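Local structure of venom allergen-like (VAL) 4 protein (4P27) at residues A10-N13 against F14-V18; R19-K23 against N24-P28; N97-F100 against E101-Q104. The protein binds lipids as a venom allergen-like member of the SCP/TAPS (CAP) family, although it lacks the prototypical CAP motifs. One frame throughout, in Å; residues are numbered along the deposited sequence.

Contact 1 (A10-N13 against F14-V18)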
loop_
_atom_site.group_PDB
_atom_site.type_symbol
_atom_site.label_atom_id
_atom_site.label_comp_id
_atom_site.label_asym_id
_atom_site.label_seq_id
_atom_site.Cartn_x
_atom_site.Cartn_y
_atom_site.Cartn_z
ATOM N N ALA A 10 8.386 -10.389 2.318
ATOM C CA ALA A 10 9.072 -9.183 2.031
ATOM C C ALA A 10 8.077 -7.963 1.857
ATOM O O ALA A 10 8.377 -6.841 2.309
ATOM C CB ALA A 10 9.890 -9.417 0.743
ATOM N N ILE A 11 6.949 -8.175 1.155
ATOM C CA ILE A 11 6.047 -7.049 0.860
ATOM C C ILE A 11 5.430 -6.644 2.238
ATOM O O ILE A 11 5.381 -5.522 2.557
ATOM C CB ILE A 11 4.971 -7.490 -0.107
ATOM C CG1 ILE A 11 5.583 -7.625 -1.521
ATOM C CG2 ILE A 11 3.779 -6.471 -0.098
ATOM C CD1 ILE A 11 4.712 -8.481 -2.439
ATOM N N TYR A 12 5.020 -7.610 3.048
ATOM C CA TYR A 12 4.455 -7.375 4.397
ATOM C C TYR A 12 5.397 -6.609 5.297
ATOM O O TYR A 12 5.022 -5.543 5.887
ATOM C CB TYR A 12 4.065 -8.740 5.031
ATOM C CG TYR A 12 3.255 -8.657 6.309
ATOM C CD1 TYR A 12 2.343 -7.569 6.543
ATOM C CD2 TYR A 12 3.371 -9.644 7.284
ATOM C CE1 TYR A 12 1.578 -7.522 7.694
ATOM C CE2 TYR A 12 2.625 -9.583 8.503
ATOM C CZ TYR A 12 1.744 -8.519 8.695
ATOM O OH TYR A 12 1.000 -8.436 9.857
ATOM N N ASN A 13 6.663 -7.046 5.340
ATOM C CA ASN A 13 7.621 -6.322 6.212
ATOM C C ASN A 13 7.947 -4.920 5.702
ATOM O O ASN A 13 8.278 -4.020 6.469
ATOM C CB ASN A 13 8.965 -7.086 6.306
ATOM C CG ASN A 13 8.878 -8.405 7.107
ATOM O OD1 ASN A 13 9.682 -9.305 6.855
ATOM N ND2 ASN A 13 7.896 -8.557 7.976
ATOM N N PHE A 14 8.025 -4.763 4.398
ATOM C CA PHE A 14 8.307 -3.440 3.842
ATOM C C PHE A 14 7.145 -2.480 4.277
ATOM O O PHE A 14 7.394 -1.363 4.688
ATOM C CB PHE A 14 8.369 -3.537 2.296
ATOM C CG PHE A 14 8.844 -2.251 1.658
ATOM C CD1 PHE A 14 7.940 -1.198 1.402
ATOM C CD2 PHE A 14 10.170 -2.076 1.298
ATOM C CE1 PHE A 14 8.381 -0.014 0.871
ATOM C CE2 PHE A 14 10.625 -0.882 0.706
ATOM C CZ PHE A 14 9.735 0.151 0.503
ATOM N N HIS A 15 5.895 -2.956 4.210
ATOM C CA HIS A 15 4.770 -2.104 4.674
ATOM C C HIS A 15 4.820 -1.805 6.178
ATOM O O HIS A 15 4.671 -0.656 6.592
ATOM C CB HIS A 15 3.422 -2.782 4.379
ATOM C CG HIS A 15 2.984 -2.639 2.971
ATOM N ND1 HIS A 15 3.451 -3.464 1.969
ATOM C CD2 HIS A 15 2.028 -1.849 2.398
ATOM C CE1 HIS A 15 2.854 -3.145 0.823
ATOM N NE2 HIS A 15 1.960 -2.197 1.059
ATOM N N LYS A 16 5.142 -2.806 7.003
ATOM C CA LYS A 16 5.383 -2.552 8.427
ATOM C C LYS A 16 6.449 -1.518 8.663
ATOM O O LYS A 16 6.274 -0.639 9.475
ATOM C CB LYS A 16 5.692 -3.868 9.193
ATOM C CG LYS A 16 4.464 -4.712 9.192
ATOM C CD LYS A 16 4.438 -5.752 10.306
ATOM C CE LYS A 16 5.192 -6.985 9.872
ATOM N NZ LYS A 16 4.950 -8.011 10.944
ATOM N N LYS A 17 7.554 -1.609 7.933
ATOM C CA LYS A 17 8.653 -0.699 8.121
ATOM C C LYS A 17 8.280 0.756 7.689
ATOM O O LYS A 17 8.657 1.693 8.363
ATOM C CB LYS A 17 9.836 -1.092 7.222
ATOM C CG LYS A 17 11.117 -0.416 7.715
ATOM C CD LYS A 17 11.917 0.140 6.582
ATOM C CE LYS A 17 13.088 0.966 7.111
ATOM N NZ LYS A 17 13.445 1.932 6.027
ATOM N N VAL A 18 7.663 0.926 6.500
ATOM C CA VAL A 18 7.160 2.268 6.074
ATOM C C VAL A 18 6.277 2.938 7.173
ATOM O O VAL A 18 6.435 4.086 7.531
ATOM C CB VAL A 18 6.370 2.137 4.783
ATOM C CG1 VAL A 18 5.583 3.411 4.396
ATOM C CG2 VAL A 18 7.359 1.797 3.696
HETATM O O HOH W 1 6.640 -10.343 9.225
#
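A10 begins a run of i to i+4 bonds by accepting F14 N at its carbonyl oxygen, within alpha-helix 6-22, the N-terminal helix of the CAP domain. The CB of F14 rests 3.3 Å from A10 O, and its ring continues away to M88 and M115 of helices 84-93 and 110-115. At the next residue, I11 O is gripped twice by H15. The backbone N of H15 makes the usual helical bond, while its ring donates from ND1 over 2.9 Å to I11 O. This second bond is almost straight (172°) and lies in the imidazole plane, yet it comes from above the carbonyl plane of I11. CG2 of I11, placed anti to its own backbone N, lies alongside the same ring, 3.6 Å from H15 CE1. With ND1 held in this way and NE2 bonded to the hydroxyl of Y140 on strand 133-141, the rotation of the imidazole is fixed at both nitrogens.

Y12 faces K16 on the more exposed flank. A bend at chi3 (-84°) brings the lysine chain back over the phenol, so that K16 CE sits above the ring centre, 3.9 Å from the centroid, as a CH-pi contact. K16 NZ, 4.3 Å from that centroid, makes an off-centre cation-pi contact, while the Y12 hydroxyl bonds to L39 O. N13 brings ND2 to 3.7 Å from K16 CE, and its backbone closes the run, N13 O accepting K17 N at 2.9 Å with K17 CB 3.4 Å from the same oxygen.

Contact 2 (R19-K23 against N24-P28)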
loop_
_atom_site.group_PDB
_atom_site.type_symbol
_atom_site.label_atom_id
_atom_site.label_comp_id
_atom_site.label_asym_id
_atom_site.label_seq_id
_atom_site.Cartn_x
_atom_site.Cartn_y
_atom_site.Cartn_z
ATOM N N ARG A 19 5.395 2.180 7.747
ATOM C CA ARG A 19 4.446 2.707 8.702
ATOM C C ARG A 19 5.165 3.039 10.016
ATOM O O ARG A 19 4.843 4.035 10.666
ATOM C CB ARG A 19 3.354 1.614 8.950
ATOM C CG ARG A 19 2.352 1.657 7.756
ATOM C CD ARG A 19 1.386 0.500 7.779
ATOM N NE ARG A 19 0.210 0.707 8.654
ATOM C CZ ARG A 19 -0.882 1.383 8.299
ATOM N NH1 ARG A 19 -1.901 1.410 9.130
ATOM N NH2 ARG A 19 -1.009 1.928 7.067
ATOM N N LYS A 20 6.127 2.178 10.416
ATOM C CA LYS A 20 6.960 2.512 11.579
ATOM C C LYS A 20 7.786 3.764 11.322
ATOM O O LYS A 20 7.833 4.563 12.170
ATOM C CB LYS A 20 7.924 1.358 11.952
ATOM C CG LYS A 20 8.588 1.622 13.309
ATOM C CD LYS A 20 9.148 0.357 13.946
ATOM C CE LYS A 20 10.173 0.724 15.009
ATOM N NZ LYS A 20 10.600 -0.491 15.740
ATOM N N ASP A 21 8.473 3.867 10.176
ATOM C CA ASP A 21 9.194 5.030 9.795
ATOM C C ASP A 21 8.376 6.333 9.806
ATOM O O ASP A 21 8.884 7.356 10.307
ATOM C CB ASP A 21 9.676 4.871 8.406
ATOM C CG ASP A 21 10.889 3.968 8.321
ATOM O OD1 ASP A 21 11.371 3.572 9.365
ATOM O OD2 ASP A 21 11.335 3.683 7.212
ATOM N N VAL A 22 7.166 6.331 9.192
ATOM C CA VAL A 22 6.359 7.574 9.146
ATOM C C VAL A 22 5.950 8.000 10.574
ATOM O O VAL A 22 5.928 9.210 10.844
ATOM C CB VAL A 22 5.153 7.501 8.138
ATOM C CG1 VAL A 22 3.978 6.713 8.679
ATOM C CG2 VAL A 22 4.708 8.904 7.723
ATOM N N LYS A 23 5.663 7.057 11.489
ATOM C CA LYS A 23 5.475 7.433 12.920
ATOM C C LYS A 23 6.682 8.029 13.667
ATOM O O LYS A 23 6.514 8.488 14.787
ATOM C CB LYS A 23 5.017 6.293 13.741
ATOM C CG LYS A 23 3.675 5.865 13.313
ATOM C CD LYS A 23 3.034 5.022 14.371
ATOM C CE LYS A 23 3.724 3.703 14.393
ATOM N NZ LYS A 23 2.789 2.661 14.888
ATOM N N ASN A 24 7.863 7.992 13.064
ATOM C CA ASN A 24 9.104 8.311 13.756
ATOM C C ASN A 24 9.951 9.231 12.919
ATOM O O ASN A 24 11.153 9.149 13.020
ATOM C CB ASN A 24 9.895 7.017 13.955
ATOM C CG ASN A 24 9.316 6.206 15.052
ATOM O OD1 ASN A 24 9.406 6.646 16.185
ATOM N ND2 ASN A 24 8.565 5.119 14.735
ATOM N N CYS A 25 9.333 10.039 12.035
ATOM C CA CYS A 25 10.022 11.108 11.306
ATOM C C CYS A 25 11.011 10.609 10.299
ATOM O O CYS A 25 11.935 11.321 9.942
ATOM C CB CYS A 25 10.746 12.087 12.246
ATOM S SG CYS A 25 9.657 13.039 13.293
ATOM N N ARG A 26 10.819 9.394 9.817
ATOM C CA ARG A 26 11.833 8.781 9.021
ATOM C C ARG A 26 11.368 8.764 7.590
ATOM O O ARG A 26 12.073 8.248 6.743
ATOM C CB ARG A 26 12.190 7.359 9.527
ATOM C CG ARG A 26 13.074 7.303 10.805
ATOM C CD ARG A 26 13.463 5.829 11.156
ATOM N NE ARG A 26 13.018 5.390 12.510
ATOM C CZ ARG A 26 12.194 4.363 12.789
ATOM N NH1 ARG A 26 11.661 3.624 11.825
ATOM N NH2 ARG A 26 11.869 4.081 14.052
ATOM N N ILE A 27 10.216 9.355 7.273
ATOM C CA ILE A 27 9.931 9.630 5.818
ATOM C C ILE A 27 10.239 11.071 5.535
ATOM O O ILE A 27 9.547 11.928 6.110
ATOM C CB ILE A 27 8.424 9.441 5.465
ATOM C CG1 ILE A 27 7.898 8.138 6.101
ATOM C CG2 ILE A 27 8.167 9.601 3.963
ATOM C CD1 ILE A 27 8.338 6.890 5.410
ATOM N N PRO A 28 11.230 11.358 4.665
ATOM C CA PRO A 28 11.712 12.743 4.482
ATOM C C PRO A 28 10.578 13.695 4.073
ATOM O O PRO A 28 9.795 13.399 3.151
ATOM C CB PRO A 28 12.727 12.607 3.303
ATOM C CG PRO A 28 13.357 11.239 3.586
ATOM C CD PRO A 28 12.130 10.382 3.991
HETATM O O HOH W 2 8.000 10.805 8.947
#
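The carbonyl oxygen of D21 is held by two backbone amides that reach it from opposite faces of its plane. N24 N donates over 3.0 Å and R26 N over 2.9 Å to D21 O, the first closing a tight i to i+3 turn and the second an i to i+5 bond. The chain can come back in this way because C25 adopts a left-handed conformation (phi 68°). With N24 N engaged at D21, the carbonyl of K20 is met instead by the asparagine side chain: N24 ND2 donates to K20 O at 2.7 Å, with the acceptor close to the amide plane.

D21 also binds R26 through its side chain. R26 NH1 and D21 OD1 form a salt bridge, although their modelled separation is too short to be taken literally. The carboxylate and guanidinium planes stand 88° apart, so one nitrogen does the work rather than a paired, flat fork. CB of N24 lies over one face of the guanidinium, while the other carboxylate oxygen, OD2, pairs with K17 and so divides the aspartate between two cations.

On the buried flank V22 packs against I27. V22 CB and I27 CG1 are only 3.5 Å apart, a tight contact, and I27 CD1 continues to within 3.9 Å of D21 CB; Y112 of helix 110-115 touches both V22 and I27. A water accepts from I27 N at 3.1 Å, near V22 O. The disulfide from C25 to C158 ties the turn to the C-terminal end of the chain. A left-handed residue followed by a six-to-one amide bond marks a C-terminal helix turn resembling the Schellman motif, although C25 N stays 3.7 Å from V22 O, long for its five-to-two bond.

Contact 3 (N97-F100 against E101-Q104)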
loop_
_atom_site.group_PDB
_atom_site.type_symbol
_atom_site.label_atom_id
_atom_site.label_comp_id
_atom_site.label_asym_id
_atom_site.label_seq_id
_atom_site.Cartn_x
_atom_site.Cartn_y
_atom_site.Cartn_z
ATOM N N ASN A 97 5.868 13.407 -3.919
ATOM C CA ASN A 97 4.893 14.120 -4.679
ATOM C C ASN A 97 3.820 14.608 -3.782
ATOM O O ASN A 97 2.892 15.256 -4.258
ATOM C CB ASN A 97 4.247 13.216 -5.725
ATOM C CG ASN A 97 5.260 12.557 -6.659
ATOM O OD1 ASN A 97 6.285 13.133 -6.989
ATOM N ND2 ASN A 97 4.964 11.344 -7.088
ATOM N N TYR A 98 3.866 14.252 -2.498
ATOM C CA TYR A 98 2.659 14.464 -1.654
ATOM C C TYR A 98 2.841 15.642 -0.716
ATOM O O TYR A 98 3.840 15.735 -0.109
ATOM C CB TYR A 98 2.301 13.200 -0.863
ATOM C CG TYR A 98 1.074 13.388 -0.042
ATOM C CD1 TYR A 98 -0.183 13.706 -0.652
ATOM C CD2 TYR A 98 1.120 13.294 1.330
ATOM C CE1 TYR A 98 -1.309 13.867 0.078
ATOM C CE2 TYR A 98 -0.040 13.456 2.095
ATOM C CZ TYR A 98 -1.237 13.746 1.451
ATOM O OH TYR A 98 -2.357 13.958 2.192
ATOM N N ASN A 99 1.897 16.582 -0.671
ATOM C CA ASN A 99 1.861 17.618 0.328
ATOM C C ASN A 99 0.783 17.396 1.299
ATOM O O ASN A 99 -0.382 17.666 1.025
ATOM C CB ASN A 99 1.656 19.024 -0.315
ATOM C CG ASN A 99 1.626 20.198 0.713
ATOM O OD1 ASN A 99 1.339 20.052 1.882
ATOM N ND2 ASN A 99 1.782 21.376 0.209
ATOM N N PHE A 100 1.178 17.032 2.522
ATOM C CA PHE A 100 0.206 16.710 3.536
ATOM C C PHE A 100 -0.644 17.942 3.932
ATOM O O PHE A 100 -1.892 17.861 4.127
ATOM C CB PHE A 100 1.022 16.137 4.704
ATOM C CG PHE A 100 0.207 15.662 5.847
ATOM C CD1 PHE A 100 -0.390 16.584 6.742
ATOM C CD2 PHE A 100 0.011 14.297 6.050
ATOM C CE1 PHE A 100 -1.163 16.139 7.794
ATOM C CE2 PHE A 100 -0.806 13.874 7.090
ATOM C CZ PHE A 100 -1.345 14.783 7.978
ATOM N N GLU A 101 0.027 19.077 4.150
ATOM C CA GLU A 101 -0.719 20.327 4.636
ATOM C C GLU A 101 -1.889 20.692 3.715
ATOM O O GLU A 101 -3.081 20.780 4.145
ATOM C CB GLU A 101 0.234 21.500 4.620
ATOM C CG GLU A 101 1.208 21.471 5.731
ATOM C CD GLU A 101 1.894 22.830 5.908
ATOM O OE1 GLU A 101 1.200 23.861 5.946
ATOM O OE2 GLU A 101 3.138 22.878 5.994
ATOM N N LYS A 102 -1.577 20.695 2.427
ATOM C CA LYS A 102 -2.655 20.938 1.429
ATOM C C LYS A 102 -3.353 19.710 0.966
ATOM O O LYS A 102 -4.332 19.821 0.266
ATOM C CB LYS A 102 -2.153 21.722 0.244
ATOM C CG LYS A 102 -1.332 22.910 0.714
ATOM C CD LYS A 102 -1.873 24.250 0.291
ATOM C CE LYS A 102 -0.742 24.961 -0.420
ATOM N NZ LYS A 102 -1.082 26.392 -0.534
ATOM N N ASN A 103 -2.906 18.529 1.416
ATOM C CA ASN A 103 -3.459 17.330 0.899
ATOM C C ASN A 103 -3.408 17.367 -0.626
ATOM O O ASN A 103 -4.406 17.145 -1.264
ATOM C CB ASN A 103 -4.905 17.087 1.354
ATOM C CG ASN A 103 -5.372 15.681 1.004
ATOM O OD1 ASN A 103 -4.557 14.770 0.926
ATOM N ND2 ASN A 103 -6.648 15.482 0.888
ATOM N N GLN A 104 -2.260 17.633 -1.212
ATOM C CA GLN A 104 -2.253 17.774 -2.630
ATOM C C GLN A 104 -1.134 17.000 -3.174
ATOM O O GLN A 104 -0.105 16.842 -2.527
ATOM C CB GLN A 104 -1.921 19.215 -3.030
ATOM C CG GLN A 104 -3.170 20.032 -3.243
ATOM C CD GLN A 104 -2.847 21.522 -3.328
ATOM O OE1 GLN A 104 -1.722 21.923 -3.685
ATOM N NE2 GLN A 104 -3.834 22.353 -2.998
HETATM O O HOH W 3 1.519 21.463 -2.643
#
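Y98 and N103 meet through a hydrogen bond, the phenol OH donating to N103 OD1 at 2.7 Å. The oxygen lies at the edge of the tyrosine ring, in its plane, while the amide of N103 is turned 82° to the ring. With its CG anti to the backbone N (chi1 -179°), the Y98 side chain reaches across to the far side of the turn. One residue on, the N99 side chain folds over the loop: K102 N donates to N99 OD1 over 3.0 Å, nearly straight at 169° but from well above the plane of that carbonyl, and CG of K102 lies 3.5 Å from N99 ND2. A water accepts from the same ND2 and reaches Q104 OE1 weakly.

Behind these side chains is the backbone of a beta hairpin. N99 and Q104 form an antiparallel hydrogen-bonded pair, N99 N donating to Q104 O at 2.7 Å and Q104 N returning to N99 O at 2.9 Å. Inside the pair, N103 N makes a weak bond to F100 O, and N103 takes the left-handed conformation that lets it and Q104 both face N99 as a G1 beta bulge. The polar groups of the N103 amide have further partners: OD1 also accepts from K113 NZ, and ND2 bonds to E146 O. R148 bonds to the carbonyls of F100 and E101.

The hairpin joins short strands 98-99 and 104-105 at the protein surface. The Y98 side chain packs on Y112 and K113 of helix 110-115 and on P149, while F100 extends to the ring of Y150 and to P31, so the two-stranded sheet is set between that helix and the loops that follow helix 6-22 and strand 133-141.

In the fold
Contacts 1 and 2 follow one another on helix 6-22 and touch, V18 O lying 4.0 Å from I27 CD1, whereas contact 3 belongs to a separate two-stranded sheet and comes no nearer than about 7 Å to contact 2 and 11 Å to contact 1 (nearest atoms). Contact 1 lies closest to the centre of the chain and combines regular helical bonds with ring chemistry; contact 2 is partly buried and depends on turn bonds, a salt bridge and one apolar pair; contact 3 is a surface hairpin held almost wholly by hydrogen bonds. Helix 110-115 is common ground, touching side chains of all three contacts, and K17-D21 links the first two.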